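Local coordinates for protein putative LacI-family transcriptional regulator (Bacteroides fragilis, PDB 3GBV) that probably regulates transcription as a LacI-family regulator, presumably in response to a small molecule bound by its periplasmic-binding-protein-like domain, at residues Cys13-His18 with Gly72-Pro77; Arg32-Thr37 with Gln257-Ile262; Tyr99-Ile104 with Ser151-Ser156. One frame throughout, in Å; residues are numbered along the deposited sequence.

Interaction 1 (Cys13-His18 with Gly72-Pro77); sequences CLLPKH and GVMFAP
The phenyl ring of Phe-75 meets Leu-14 at its edge. Leu-14 O lies in the ring plane, 3.3 Å from Phe-75 CD1. One face of the same ring carries Pro-77 N, above its centre. The side chain of Leu-14 runs beside the ring, and its CD2 is 3.9 Å from Phe-75 CE1. The parallel register puts both on one face of the sheet. In each, CG is anti to the backbone N (chi1 -168° for Leu-14, 165° for Phe-75), which turns the two chains the same way. The imidazole of His-18 is the other flat group. Its ND1 donates in the ring plane to Pro-16 O, so the ring is tied to its own segment.

Two backbone bonds join the strands. Leu-14 N donates to Met-74 O at 3.1 Å. Ala-76 N donates to Leu-14 O, also at 3.1 Å and nearly straight, at 172°. Leu-14 thus uses both its N and its O on this neighbour, while Cys-13 and Leu-15 bond to strand 43-50 on the other side.

Cys-13 and Met-74, a selenomethionine, share the opposite face. Packing is tight, with Cys-13 SG 3.3 Å from Met-74 CG. The bent selenomethionine chain crosses Leu-15 at about a right angle, but the placement of its methyl end is doubtful. Farther on, Ala-76 CB meets Leu-15 CD2 at 3.8 Å and lies near Pro-16 CD.

All the touching residues are buried. Adjacent parallel strands 9-16 and 72-75, with helices 23-37 and 55-66 and strand 43-50 between them in the chain, are typical of the Rossmann-like core of a periplasmic-binding-protein lobe.

Interaction 2 (Arg32-Thr37 with Gln257-Ile262); sequences REAVTT and QGFNSI
Ala-34 and Phe-259 meet in an apolar helix-helix contact on one side of the parallel sheet that holds strands 9-16 and 97-100. It joins helix 23-37, early in the chain, to helix 254-270, near its end. The two short helical segments cross at -40°, with axes 8.2 Å apart at closest approach.

Phe-259 reaches across with one side of its ring. CG is anti to the backbone N (chi1 -173°), which swings the ring out to helix 23-37. Phe-259 CE1 comes to 3.4 Å from Ala-34 CA, in an oblique approach. Phe-259 CD1 is 3.5 Å from Ala-34 CB. The small methyl lets the helices come close here. Ile-262 closes on the same methyl, with its CB 3.6 Å from Ala-34 CB. Ala-34 CB is therefore held between a ring and a branched aliphatic chain.

At the exposed side, Glu-33 touches the ring with its aliphatic part, CG lying 4.0 Å from Phe-259 CE1. Thr-37 uses its hydroxyl: OG1 stands at the ring edge, in plane, 3.8 Å from Phe-259 CE1. Thr-37 OG1 also donates to Glu-33 O at 2.8 Å, tilted from the carbonyl plane. Glu-33 O accepts from Thr-37 N and Thr-36 OG1 as well.

Ile-262 also touches Ile-43 and Ile-31, so the apolar packing continues to strand 43-50 and along helix 23-37. No hydrogen bond links the two segments. Between them the contact rests on van der Waals packing, partly buried, with hydroxyls satisfied inside their own helix.

Interaction 3 (Tyr99-Ile104 with Ser151-Ser156); sequences YIDSQI and SNQQES
Asp-101, Ser-102 and Gln-103 meet the first turn of helix 152-168, whose N-cap is Ser-151. The contact spans the two lobes of the periplasmic-binding-protein fold: the loop follows strand 97-100 of one sheet, and the helix packs with the other sheet.

Three direct hydrogen bonds cross it, all given by the helix segment. Gln-153 NE2 donates to Asp-101 O at 2.8 Å, nearly in line with the carbonyl, though the acceptor is tilted from the amide plane. In Gln-153, CG is anti to the backbone N (chi1 170°) and the chain bends at chi2 to bring the amide back to the loop. The same NE2 also donates to Gln-115 O, while Gln-153 OE1 accepts from Arg-157 NE. Both ends of this amide are thus satisfied, which fixes its rotation.

Asn-152 ND2 gives the second bond, to Gln-103 O at 3.1 Å. The third is a backbone donor: Gln-153 N points at Ser-102 OG, 3.3 Å away, at 161°. An N-H of the first turn is thereby satisfied by a loop hydroxyl. Ser-151 OG takes another, accepting from Gln-154 N at 3.2 Å as the capping bond.

Two waters complete the network. One accepts from Asn-152 N and lies within weak reach of Ser-102 OG. The other donates to Asp-101 OD2. The carboxylate lies beside the first turn of the helix, whose N-terminal end might modestly favour its negative charge. A bound 1,2-ethanediol near Asp-101 is consistent with a pocket between the lobes. The water that donates to Asp-101 OD2 lies 2.6 Å from Ser-151 OG, bridging carboxylate and N-cap hydroxyl.

Overall arrangement
Interactions 1 and 2 share one lobe, with centres about 14 Å apart; interaction 3 reaches from that lobe to the other. Interaction 1 lies within the parallel sheet, and helix 254-270 of interaction 2 packs against it: Met-74 CB touches Ser-261 CB at 4.0 Å. Strands 72-75 and 97-100 are sheet neighbours; the centres of interactions 1 and 3 are about 13 Å apart. Those of interactions 2 and 3 are about 21 Å apart. Along the chain, interactions 1 and 2 cross, interaction 1 closes before interaction 3 opens, and interaction 3 is nested within the loop closed by interaction 2. The chain returns late to its first lobe, as in two-lobed periplasmic binding proteins.

Interaction 1 (Cys13-His18 with Gly72-Pro77)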
ATOM      1  N   CYS A  13     -27.827   0.346   1.564  1.00 31.43           N
ATOM      2  CA  CYS A  13     -26.575  -0.381   1.759  1.00 33.12           C
ATOM      3  C   CYS A  13     -26.796  -1.507   2.762  1.00 32.26           C
ATOM      4  O   CYS A  13     -26.998  -1.260   3.948  1.00 34.47           O
ATOM      5  CB  CYS A  13     -25.487   0.568   2.269  1.00 32.72           C
ATOM      6  SG  CYS A  13     -25.334   2.100   1.298  1.00 34.11           S
ATOM      7  N   LEU A  14     -26.758  -2.744   2.281  1.00 31.43           N
ATOM      8  CA  LEU A  14     -26.984  -3.900   3.143  1.00 30.85           C
ATOM      9  C   LEU A  14     -25.662  -4.545   3.545  1.00 30.46           C
ATOM     10  O   LEU A  14     -24.957  -5.122   2.715  1.00 30.24           O
ATOM     11  CB  LEU A  14     -27.883  -4.902   2.415  1.00 31.92           C
ATOM     12  CG  LEU A  14     -28.491  -6.053   3.216  1.00 33.45           C
ATOM     13  CD1 LEU A  14     -29.329  -5.496   4.363  1.00 33.39           C
ATOM     14  CD2 LEU A  14     -29.346  -6.925   2.286  1.00 32.08           C
ATOM     15  N   LEU A  15     -25.330  -4.428   4.826  1.00 29.09           N
ATOM     16  CA  LEU A  15     -24.088  -4.970   5.355  1.00 28.65           C
ATOM     17  C   LEU A  15     -24.358  -5.877   6.552  1.00 28.77           C
ATOM     18  O   LEU A  15     -25.403  -5.772   7.202  1.00 28.62           O
ATOM     19  CB  LEU A  15     -23.172  -3.826   5.802  1.00 28.17           C
ATOM     20  CG  LEU A  15     -22.858  -2.706   4.811  1.00 29.85           C
ATOM     21  CD1 LEU A  15     -22.186  -1.559   5.552  1.00 28.14           C
ATOM     22  CD2 LEU A  15     -21.969  -3.228   3.702  1.00 30.44           C
ATOM     23  N   PRO A  16     -23.423  -6.788   6.855  1.00 29.39           N
ATOM     24  CA  PRO A  16     -23.570  -7.709   7.988  1.00 29.90           C
ATOM     25  C   PRO A  16     -23.555  -6.961   9.321  1.00 31.35           C
ATOM     26  O   PRO A  16     -22.756  -6.041   9.511  1.00 29.86           O
ATOM     27  CB  PRO A  16     -22.346  -8.618   7.859  1.00 30.23           C
ATOM     28  CG  PRO A  16     -22.037  -8.597   6.395  1.00 28.48           C
ATOM     29  CD  PRO A  16     -22.242  -7.141   6.045  1.00 29.32           C
ATOM     30  N   LYS A  17     -24.437  -7.346  10.242  1.00 33.58           N
ATOM     31  CA  LYS A  17     -24.462  -6.716  11.559  1.00 36.12           C
ATOM     32  C   LYS A  17     -23.055  -6.870  12.122  1.00 35.13           C
ATOM     33  O   LYS A  17     -22.377  -7.861  11.852  1.00 33.90           O
ATOM     34  CB  LYS A  17     -25.467  -7.413  12.489  1.00 38.51           C
ATOM     35  CG  LYS A  17     -26.939  -7.107  12.200  1.00 43.05           C
ATOM     36  CD  LYS A  17     -27.862  -7.995  13.040  1.00 47.10           C
ATOM     37  CE  LYS A  17     -29.341  -7.742  12.743  1.00 48.17           C
ATOM     38  NZ  LYS A  17     -30.217  -8.817  13.315  1.00 49.72           N
ATOM     39  N   HIS A  18     -22.617  -5.890  12.903  1.00 35.82           N
ATOM     40  CA  HIS A  18     -21.282  -5.922  13.484  1.00 36.15           C
ATOM     41  C   HIS A  18     -21.164  -4.930  14.639  1.00 37.37           C
ATOM     42  O   HIS A  18     -22.088  -4.161  14.902  1.00 37.77           O
ATOM     43  CB  HIS A  18     -20.248  -5.574  12.410  1.00 34.37           C
ATOM     44  CG  HIS A  18     -20.381  -4.182  11.873  1.00 34.74           C
ATOM     45  ND1 HIS A  18     -21.353  -3.821  10.965  1.00 34.24           N
ATOM     46  CD2 HIS A  18     -19.690  -3.050  12.150  1.00 34.68           C
ATOM     47  CE1 HIS A  18     -21.258  -2.529  10.708  1.00 34.06           C
ATOM     48  NE2 HIS A  18     -20.257  -2.036  11.416  1.00 34.37           N
ATOM     49  N   GLY A  72     -30.893   2.595  -5.784  1.00 37.10           N
ATOM     50  CA  GLY A  72     -29.749   1.728  -5.953  1.00 36.20           C
ATOM     51  C   GLY A  72     -29.427   0.972  -4.680  1.00 34.88           C
ATOM     52  O   GLY A  72     -29.859   1.341  -3.579  1.00 35.06           O
ATOM     53  N   VAL A  73     -28.657  -0.093  -4.837  1.00 31.78           N
ATOM     54  CA  VAL A  73     -28.265  -0.916  -3.711  1.00 31.30           C
ATOM     55  C   VAL A  73     -26.808  -1.350  -3.798  1.00 29.21           C
ATOM     56  O   VAL A  73     -26.322  -1.679  -4.871  1.00 26.35           O
ATOM     57  CB  VAL A  73     -29.104  -2.210  -3.649  1.00 32.06           C
ATOM     58  CG1 VAL A  73     -28.716  -3.017  -2.416  1.00 31.46           C
ATOM     59  CG2 VAL A  73     -30.587  -1.880  -3.651  1.00 31.81           C
HETATM   60  N   MSE A  74     -26.111  -1.316  -2.667  1.00 28.65           N
HETATM   61  CA  MSE A  74     -24.742  -1.812  -2.597  1.00 31.30           C
HETATM   62  C   MSE A  74     -24.956  -2.908  -1.556  1.00 31.69           C
HETATM   63  O   MSE A  74     -25.736  -2.729  -0.607  1.00 33.01           O
HETATM   64  CB  MSE A  74     -23.759  -0.730  -2.131  1.00 30.47           C
HETATM   65  CG  MSE A  74     -23.997  -0.174  -0.736  1.00 37.92           C
HETATM   66 SE   MSE A  74     -22.757  -0.989   0.572  1.00 58.77          SE
HETATM   67  CE  MSE A  74     -23.886  -2.400   1.381  1.00 42.83           C
ATOM     68  N   PHE A  75     -24.311  -4.052  -1.737  1.00 30.62           N
ATOM     69  CA  PHE A  75     -24.537  -5.158  -0.826  1.00 29.29           C
ATOM     70  C   PHE A  75     -23.312  -6.036  -0.637  1.00 28.23           C
ATOM     71  O   PHE A  75     -22.656  -6.415  -1.603  1.00 25.93           O
ATOM     72  CB  PHE A  75     -25.724  -5.966  -1.372  1.00 31.15           C
ATOM     73  CG  PHE A  75     -25.887  -7.339  -0.771  1.00 33.53           C
ATOM     74  CD1 PHE A  75     -25.951  -7.523   0.612  1.00 33.88           C
ATOM     75  CD2 PHE A  75     -26.027  -8.449  -1.602  1.00 35.04           C
ATOM     76  CE1 PHE A  75     -26.158  -8.801   1.155  1.00 35.06           C
ATOM     77  CE2 PHE A  75     -26.235  -9.723  -1.073  1.00 35.22           C
ATOM     78  CZ  PHE A  75     -26.300  -9.901   0.311  1.00 33.55           C
ATOM     79  N   ALA A  76     -23.003  -6.339   0.619  1.00 28.13           N
ATOM     80  CA  ALA A  76     -21.871  -7.191   0.963  1.00 28.50           C
ATOM     81  C   ALA A  76     -22.426  -8.567   1.305  1.00 30.39           C
ATOM     82  O   ALA A  76     -23.025  -8.750   2.361  1.00 31.25           O
ATOM     83  CB  ALA A  76     -21.132  -6.625   2.155  1.00 28.79           C
ATOM     84  N   PRO A  77     -22.236  -9.550   0.413  1.00 30.76           N
ATOM     85  CA  PRO A  77     -22.717 -10.931   0.602  1.00 32.31           C
ATOM     86  C   PRO A  77     -21.891 -11.747   1.599  1.00 32.54           C
ATOM     87  O   PRO A  77     -20.673 -11.633   1.642  1.00 34.03           O
ATOM     88  CB  PRO A  77     -22.621 -11.539  -0.802  1.00 30.34           C
ATOM     89  CG  PRO A  77     -22.451 -10.347  -1.728  1.00 30.40           C
ATOM     90  CD  PRO A  77     -21.650  -9.382  -0.924  1.00 29.57           C
TER

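Interaction 2 (Arg32-Thr37 with Gln257-Ile262)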
ATOM      1  N   ARG A  32     -20.435   7.277   4.140  1.00 35.07           N
ATOM      2  CA  ARG A  32     -20.786   8.584   4.678  1.00 38.15           C
ATOM      3  C   ARG A  32     -20.031   9.702   3.970  1.00 38.44           C
ATOM      4  O   ARG A  32     -20.626  10.704   3.573  1.00 38.32           O
ATOM      5  CB  ARG A  32     -20.506   8.642   6.185  1.00 40.07           C
ATOM      6  CG  ARG A  32     -21.449   7.794   7.012  1.00 43.84           C
ATOM      7  CD  ARG A  32     -22.873   8.194   6.722  1.00 49.23           C
ATOM      8  NE  ARG A  32     -23.850   7.265   7.279  1.00 54.05           N
ATOM      9  CZ  ARG A  32     -25.159   7.348   7.055  1.00 56.72           C
ATOM     10  NH1 ARG A  32     -25.636   8.320   6.284  1.00 57.66           N
ATOM     11  NH2 ARG A  32     -25.991   6.461   7.592  1.00 58.07           N
ATOM     12  N   GLU A  33     -18.723   9.527   3.814  1.00 38.19           N
ATOM     13  CA  GLU A  33     -17.911  10.525   3.143  1.00 39.58           C
ATOM     14  C   GLU A  33     -18.463  10.763   1.740  1.00 39.02           C
ATOM     15  O   GLU A  33     -18.464  11.896   1.254  1.00 39.00           O
ATOM     16  CB  GLU A  33     -16.456  10.062   3.070  1.00 41.16           C
ATOM     17  CG  GLU A  33     -15.500  11.043   2.387  1.00 47.25           C
ATOM     18  CD  GLU A  33     -15.427  12.392   3.093  1.00 51.59           C
ATOM     19  OE1 GLU A  33     -15.236  12.408   4.336  1.00 52.75           O
ATOM     20  OE2 GLU A  33     -15.552  13.431   2.407  1.00 52.22           O
ATOM     21  N   ALA A  34     -18.939   9.701   1.095  1.00 37.76           N
ATOM     22  CA  ALA A  34     -19.496   9.815  -0.254  1.00 39.08           C
ATOM     23  C   ALA A  34     -20.822  10.575  -0.261  1.00 39.67           C
ATOM     24  O   ALA A  34     -21.095  11.361  -1.166  1.00 38.87           O
ATOM     25  CB  ALA A  34     -19.685   8.429  -0.868  1.00 38.14           C
ATOM     26  N   VAL A  35     -21.653  10.330   0.746  1.00 40.52           N
ATOM     27  CA  VAL A  35     -22.930  11.017   0.835  1.00 41.86           C
ATOM     28  C   VAL A  35     -22.699  12.528   0.933  1.00 42.41           C
ATOM     29  O   VAL A  35     -23.297  13.301   0.190  1.00 41.56           O
ATOM     30  CB  VAL A  35     -23.732  10.530   2.059  1.00 42.44           C
ATOM     31  CG1 VAL A  35     -25.002  11.359   2.233  1.00 43.07           C
ATOM     32  CG2 VAL A  35     -24.088   9.066   1.877  1.00 42.46           C
ATOM     33  N   THR A  36     -21.814  12.949   1.829  1.00 41.92           N
ATOM     34  CA  THR A  36     -21.560  14.374   1.983  1.00 42.48           C
ATOM     35  C   THR A  36     -20.953  14.975   0.718  1.00 42.11           C
ATOM     36  O   THR A  36     -21.341  16.057   0.287  1.00 42.90           O
ATOM     37  CB  THR A  36     -20.629  14.656   3.186  1.00 42.25           C
ATOM     38  OG1 THR A  36     -19.287  14.286   2.857  1.00 44.95           O
ATOM     39  CG2 THR A  36     -21.082  13.859   4.400  1.00 39.94           C
ATOM     40  N   THR A  37     -20.006  14.272   0.115  1.00 42.88           N
ATOM     41  CA  THR A  37     -19.370  14.771  -1.098  1.00 43.74           C
ATOM     42  C   THR A  37     -20.397  15.074  -2.196  1.00 44.27           C
ATOM     43  O   THR A  37     -20.277  16.069  -2.911  1.00 45.03           O
ATOM     44  CB  THR A  37     -18.343  13.754  -1.648  1.00 43.44           C
ATOM     45  OG1 THR A  37     -17.318  13.532  -0.671  1.00 43.77           O
ATOM     46  CG2 THR A  37     -17.705  14.275  -2.928  1.00 42.16           C
ATOM     47  N   GLN A 257     -13.750   1.373  -0.794  1.00 28.42           N
ATOM     48  CA  GLN A 257     -14.740   0.476  -1.373  1.00 27.47           C
ATOM     49  C   GLN A 257     -16.146   1.016  -1.129  1.00 27.24           C
ATOM     50  O   GLN A 257     -17.011   0.933  -1.998  1.00 25.73           O
ATOM     51  CB  GLN A 257     -14.616  -0.929  -0.786  1.00 25.91           C
ATOM     52  CG  GLN A 257     -13.416  -1.699  -1.301  1.00 27.47           C
ATOM     53  CD  GLN A 257     -13.347  -3.114  -0.767  1.00 24.83           C
ATOM     54  OE1 GLN A 257     -14.349  -3.817  -0.714  1.00 24.99           O
ATOM     55  NE2 GLN A 257     -12.156  -3.544  -0.386  1.00 23.40           N
ATOM     56  N   GLY A 258     -16.374   1.565   0.058  1.00 26.65           N
ATOM     57  CA  GLY A 258     -17.688   2.102   0.368  1.00 28.49           C
ATOM     58  C   GLY A 258     -17.924   3.382  -0.413  1.00 28.42           C
ATOM     59  O   GLY A 258     -18.988   3.594  -1.004  1.00 26.01           O
ATOM     60  N   PHE A 259     -16.913   4.241  -0.416  1.00 27.78           N
ATOM     61  CA  PHE A 259     -16.999   5.498  -1.128  1.00 30.18           C
ATOM     62  C   PHE A 259     -17.314   5.222  -2.600  1.00 30.22           C
ATOM     63  O   PHE A 259     -18.274   5.761  -3.148  1.00 28.49           O
ATOM     64  CB  PHE A 259     -15.678   6.256  -1.009  1.00 31.68           C
ATOM     65  CG  PHE A 259     -15.727   7.637  -1.578  1.00 34.26           C
ATOM     66  CD1 PHE A 259     -16.209   8.698  -0.818  1.00 33.40           C
ATOM     67  CD2 PHE A 259     -15.336   7.873  -2.892  1.00 32.94           C
ATOM     68  CE1 PHE A 259     -16.304   9.979  -1.352  1.00 35.20           C
ATOM     69  CE2 PHE A 259     -15.427   9.151  -3.439  1.00 35.43           C
ATOM     70  CZ  PHE A 259     -15.916  10.208  -2.663  1.00 35.35           C
ATOM     71  N   ASN A 260     -16.510   4.372  -3.232  1.00 30.71           N
ATOM     72  CA  ASN A 260     -16.706   4.029  -4.641  1.00 32.73           C
ATOM     73  C   ASN A 260     -18.062   3.403  -4.961  1.00 32.79           C
ATOM     74  O   ASN A 260     -18.612   3.635  -6.036  1.00 32.34           O
ATOM     75  CB  ASN A 260     -15.594   3.097  -5.111  1.00 34.16           C
ATOM     76  CG  ASN A 260     -14.341   3.845  -5.484  1.00 36.34           C
ATOM     77  OD1 ASN A 260     -14.062   4.914  -4.944  1.00 38.88           O
ATOM     78  ND2 ASN A 260     -13.569   3.285  -6.405  1.00 36.00           N
ATOM     79  N   SER A 261     -18.602   2.609  -4.043  1.00 31.85           N
ATOM     80  CA  SER A 261     -19.899   1.988  -4.289  1.00 33.33           C
ATOM     81  C   SER A 261     -20.945   3.054  -4.556  1.00 32.81           C
ATOM     82  O   SER A 261     -21.688   2.977  -5.536  1.00 31.00           O
ATOM     83  CB  SER A 261     -20.338   1.133  -3.094  1.00 34.80           C
ATOM     84  OG  SER A 261     -19.562  -0.050  -3.011  1.00 39.59           O
ATOM     85  N   ILE A 262     -20.985   4.053  -3.675  1.00 33.47           N
ATOM     86  CA  ILE A 262     -21.939   5.154  -3.775  1.00 34.20           C
ATOM     87  C   ILE A 262     -21.648   6.019  -4.994  1.00 34.49           C
ATOM     88  O   ILE A 262     -22.564   6.439  -5.708  1.00 33.32           O
ATOM     89  CB  ILE A 262     -21.885   6.051  -2.526  1.00 34.19           C
ATOM     90  CG1 ILE A 262     -22.096   5.210  -1.264  1.00 33.17           C
ATOM     91  CG2 ILE A 262     -22.956   7.131  -2.627  1.00 35.76           C
ATOM     92  CD1 ILE A 262     -23.461   4.560  -1.173  1.00 33.44           C
TER

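Interaction 3 (Tyr99-Ile104 with Ser151-Ser156)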
ATOM      1  N   TYR A  99     -21.921  -5.203  -5.677  1.00 29.99           N
ATOM      2  CA  TYR A  99     -21.356  -6.133  -4.716  1.00 30.35           C
ATOM      3  C   TYR A  99     -20.045  -5.567  -4.191  1.00 29.82           C
ATOM      4  O   TYR A  99     -19.271  -4.950  -4.924  1.00 26.93           O
ATOM      5  CB  TYR A  99     -21.043  -7.502  -5.336  1.00 32.42           C
ATOM      6  CG  TYR A  99     -22.233  -8.401  -5.620  1.00 33.78           C
ATOM      7  CD1 TYR A  99     -23.344  -8.432  -4.765  1.00 33.67           C
ATOM      8  CD2 TYR A  99     -22.220  -9.259  -6.718  1.00 32.82           C
ATOM      9  CE1 TYR A  99     -24.411  -9.301  -5.007  1.00 34.39           C
ATOM     10  CE2 TYR A  99     -23.278 -10.132  -6.964  1.00 35.17           C
ATOM     11  CZ  TYR A  99     -24.368 -10.150  -6.111  1.00 34.17           C
ATOM     12  OH  TYR A  99     -25.415 -11.008  -6.370  1.00 35.45           O
ATOM     13  N   ILE A 100     -19.813  -5.774  -2.904  1.00 30.11           N
ATOM     14  CA  ILE A 100     -18.580  -5.350  -2.287  1.00 30.82           C
ATOM     15  C   ILE A 100     -18.054  -6.563  -1.542  1.00 30.89           C
ATOM     16  O   ILE A 100     -18.831  -7.389  -1.043  1.00 29.68           O
ATOM     17  CB  ILE A 100     -18.786  -4.193  -1.295  1.00 31.91           C
ATOM     18  CG1 ILE A 100     -19.927  -4.524  -0.336  1.00 34.43           C
ATOM     19  CG2 ILE A 100     -19.052  -2.911  -2.050  1.00 31.30           C
ATOM     20  CD1 ILE A 100     -20.186  -3.444   0.707  1.00 37.97           C
ATOM     21  N   ASP A 101     -16.731  -6.673  -1.499  1.00 30.61           N
ATOM     22  CA  ASP A 101     -16.042  -7.758  -0.816  1.00 31.25           C
ATOM     23  C   ASP A 101     -16.100  -9.111  -1.531  1.00 32.03           C
ATOM     24  O   ASP A 101     -15.071  -9.634  -1.959  1.00 31.95           O
ATOM     25  CB  ASP A 101     -16.581  -7.904   0.601  1.00 30.67           C
ATOM     26  CG  ASP A 101     -15.706  -8.777   1.444  1.00 30.68           C
ATOM     27  OD1 ASP A 101     -14.517  -8.417   1.601  1.00 31.32           O
ATOM     28  OD2 ASP A 101     -16.197  -9.814   1.928  1.00 31.59           O
ATOM     29  N   SER A 102     -17.298  -9.679  -1.655  1.00 32.47           N
ATOM     30  CA  SER A 102     -17.465 -10.967  -2.324  1.00 33.03           C
ATOM     31  C   SER A 102     -18.325 -10.834  -3.571  1.00 33.75           C
ATOM     32  O   SER A 102     -19.242 -10.012  -3.615  1.00 32.43           O
ATOM     33  CB  SER A 102     -18.140 -11.983  -1.391  1.00 31.51           C
ATOM     34  OG  SER A 102     -17.369 -12.253  -0.235  1.00 33.77           O
ATOM     35  N   GLN A 103     -18.030 -11.652  -4.580  1.00 36.09           N
ATOM     36  CA  GLN A 103     -18.809 -11.665  -5.815  1.00 39.18           C
ATOM     37  C   GLN A 103     -19.718 -12.886  -5.704  1.00 40.56           C
ATOM     38  O   GLN A 103     -19.462 -13.787  -4.901  1.00 41.53           O
ATOM     39  CB  GLN A 103     -17.913 -11.845  -7.052  1.00 39.94           C
ATOM     40  CG  GLN A 103     -16.674 -10.972  -7.096  1.00 45.54           C
ATOM     41  CD  GLN A 103     -15.851 -11.184  -8.359  1.00 49.32           C
ATOM     42  OE1 GLN A 103     -16.291 -10.850  -9.461  1.00 52.09           O
ATOM     43  NE2 GLN A 103     -14.649 -11.746  -8.205  1.00 50.61           N
ATOM     44  N   ILE A 104     -20.786 -12.899  -6.495  1.00 41.40           N
ATOM     45  CA  ILE A 104     -21.725 -14.017  -6.546  1.00 41.52           C
ATOM     46  C   ILE A 104     -21.861 -14.266  -8.046  1.00 41.27           C
ATOM     47  O   ILE A 104     -22.731 -13.710  -8.714  1.00 40.30           O
ATOM     48  CB  ILE A 104     -23.110 -13.658  -5.921  1.00 41.90           C
ATOM     49  CG1 ILE A 104     -22.958 -13.427  -4.409  1.00 41.71           C
ATOM     50  CG2 ILE A 104     -24.110 -14.783  -6.182  1.00 41.52           C
ATOM     51  CD1 ILE A 104     -24.258 -13.140  -3.679  1.00 39.52           C
ATOM     52  N   SER A 151     -18.269 -16.690   3.274  1.00 46.37           N
ATOM     53  CA  SER A 151     -17.567 -15.636   2.546  1.00 40.42           C
ATOM     54  C   SER A 151     -16.844 -16.196   1.329  1.00 38.70           C
ATOM     55  O   SER A 151     -15.869 -16.933   1.465  1.00 36.70           O
ATOM     56  CB  SER A 151     -16.547 -14.934   3.446  1.00 41.34           C
ATOM     57  OG  SER A 151     -15.791 -13.977   2.718  1.00 31.84           O
ATOM     58  N   ASN A 152     -17.317 -15.848   0.139  1.00 35.71           N
ATOM     59  CA  ASN A 152     -16.674 -16.326  -1.077  1.00 34.86           C
ATOM     60  C   ASN A 152     -15.259 -15.768  -1.186  1.00 32.14           C
ATOM     61  O   ASN A 152     -14.340 -16.471  -1.616  1.00 29.80           O
ATOM     62  CB  ASN A 152     -17.494 -15.943  -2.316  1.00 37.20           C
ATOM     63  CG  ASN A 152     -18.767 -16.763  -2.448  1.00 40.71           C
ATOM     64  OD1 ASN A 152     -18.801 -17.936  -2.064  1.00 41.07           O
ATOM     65  ND2 ASN A 152     -19.815 -16.159  -3.006  1.00 43.05           N
ATOM     66  N   GLN A 153     -15.084 -14.505  -0.800  1.00 29.89           N
ATOM     67  CA  GLN A 153     -13.765 -13.883  -0.836  1.00 28.81           C
ATOM     68  C   GLN A 153     -12.813 -14.746   0.000  1.00 28.17           C
ATOM     69  O   GLN A 153     -11.714 -15.077  -0.446  1.00 25.98           O
ATOM     70  CB  GLN A 153     -13.827 -12.454  -0.271  1.00 30.16           C
ATOM     71  CG  GLN A 153     -12.462 -11.783  -0.040  1.00 28.45           C
ATOM     72  CD  GLN A 153     -11.791 -11.296  -1.315  1.00 30.90           C
ATOM     73  OE1 GLN A 153     -10.557 -11.314  -1.429  1.00 29.23           O
ATOM     74  NE2 GLN A 153     -12.592 -10.838  -2.273  1.00 28.92           N
ATOM     75  N   GLN A 154     -13.250 -15.121   1.202  1.00 27.28           N
ATOM     76  CA  GLN A 154     -12.438 -15.945   2.105  1.00 28.70           C
ATOM     77  C   GLN A 154     -12.104 -17.318   1.536  1.00 27.77           C
ATOM     78  O   GLN A 154     -10.948 -17.729   1.540  1.00 25.05           O
ATOM     79  CB  GLN A 154     -13.153 -16.122   3.444  1.00 28.57           C
ATOM     80  CG  GLN A 154     -13.118 -14.879   4.326  1.00 32.71           C
ATOM     81  CD  GLN A 154     -14.045 -14.995   5.514  1.00 32.22           C
ATOM     82  OE1 GLN A 154     -14.412 -16.097   5.913  1.00 33.71           O
ATOM     83  NE2 GLN A 154     -14.422 -13.858   6.093  1.00 29.66           N
ATOM     84  N   GLU A 155     -13.124 -18.016   1.047  1.00 27.98           N
ATOM     85  CA  GLU A 155     -12.956 -19.345   0.473  1.00 31.03           C
ATOM     86  C   GLU A 155     -12.004 -19.293  -0.714  1.00 29.17           C
ATOM     87  O   GLU A 155     -11.062 -20.076  -0.819  1.00 30.28           O
ATOM     88  CB  GLU A 155     -14.307 -19.889   0.004  1.00 34.08           C
ATOM     89  CG  GLU A 155     -14.265 -21.324  -0.504  1.00 43.39           C
ATOM     90  CD  GLU A 155     -15.329 -21.607  -1.562  1.00 48.88           C
ATOM     91  OE1 GLU A 155     -16.483 -21.158  -1.381  1.00 51.68           O
ATOM     92  OE2 GLU A 155     -15.012 -22.283  -2.571  1.00 50.72           O
ATOM     93  N   SER A 156     -12.257 -18.351  -1.607  1.00 27.47           N
ATOM     94  CA  SER A 156     -11.452 -18.182  -2.798  1.00 26.28           C
ATOM     95  C   SER A 156      -9.990 -17.849  -2.457  1.00 26.28           C
ATOM     96  O   SER A 156      -9.059 -18.351  -3.103  1.00 23.26           O
ATOM     97  CB  SER A 156     -12.082 -17.080  -3.647  1.00 26.79           C
ATOM     98  OG  SER A 156     -11.861 -17.307  -5.015  1.00 29.89           O
TER
HETATM   99  O   HOH W   1     -14.683 -11.711   3.099  1.00 40.88           O
HETATM  100  O   HOH W   2     -19.955 -14.309   0.397  1.00 33.79           O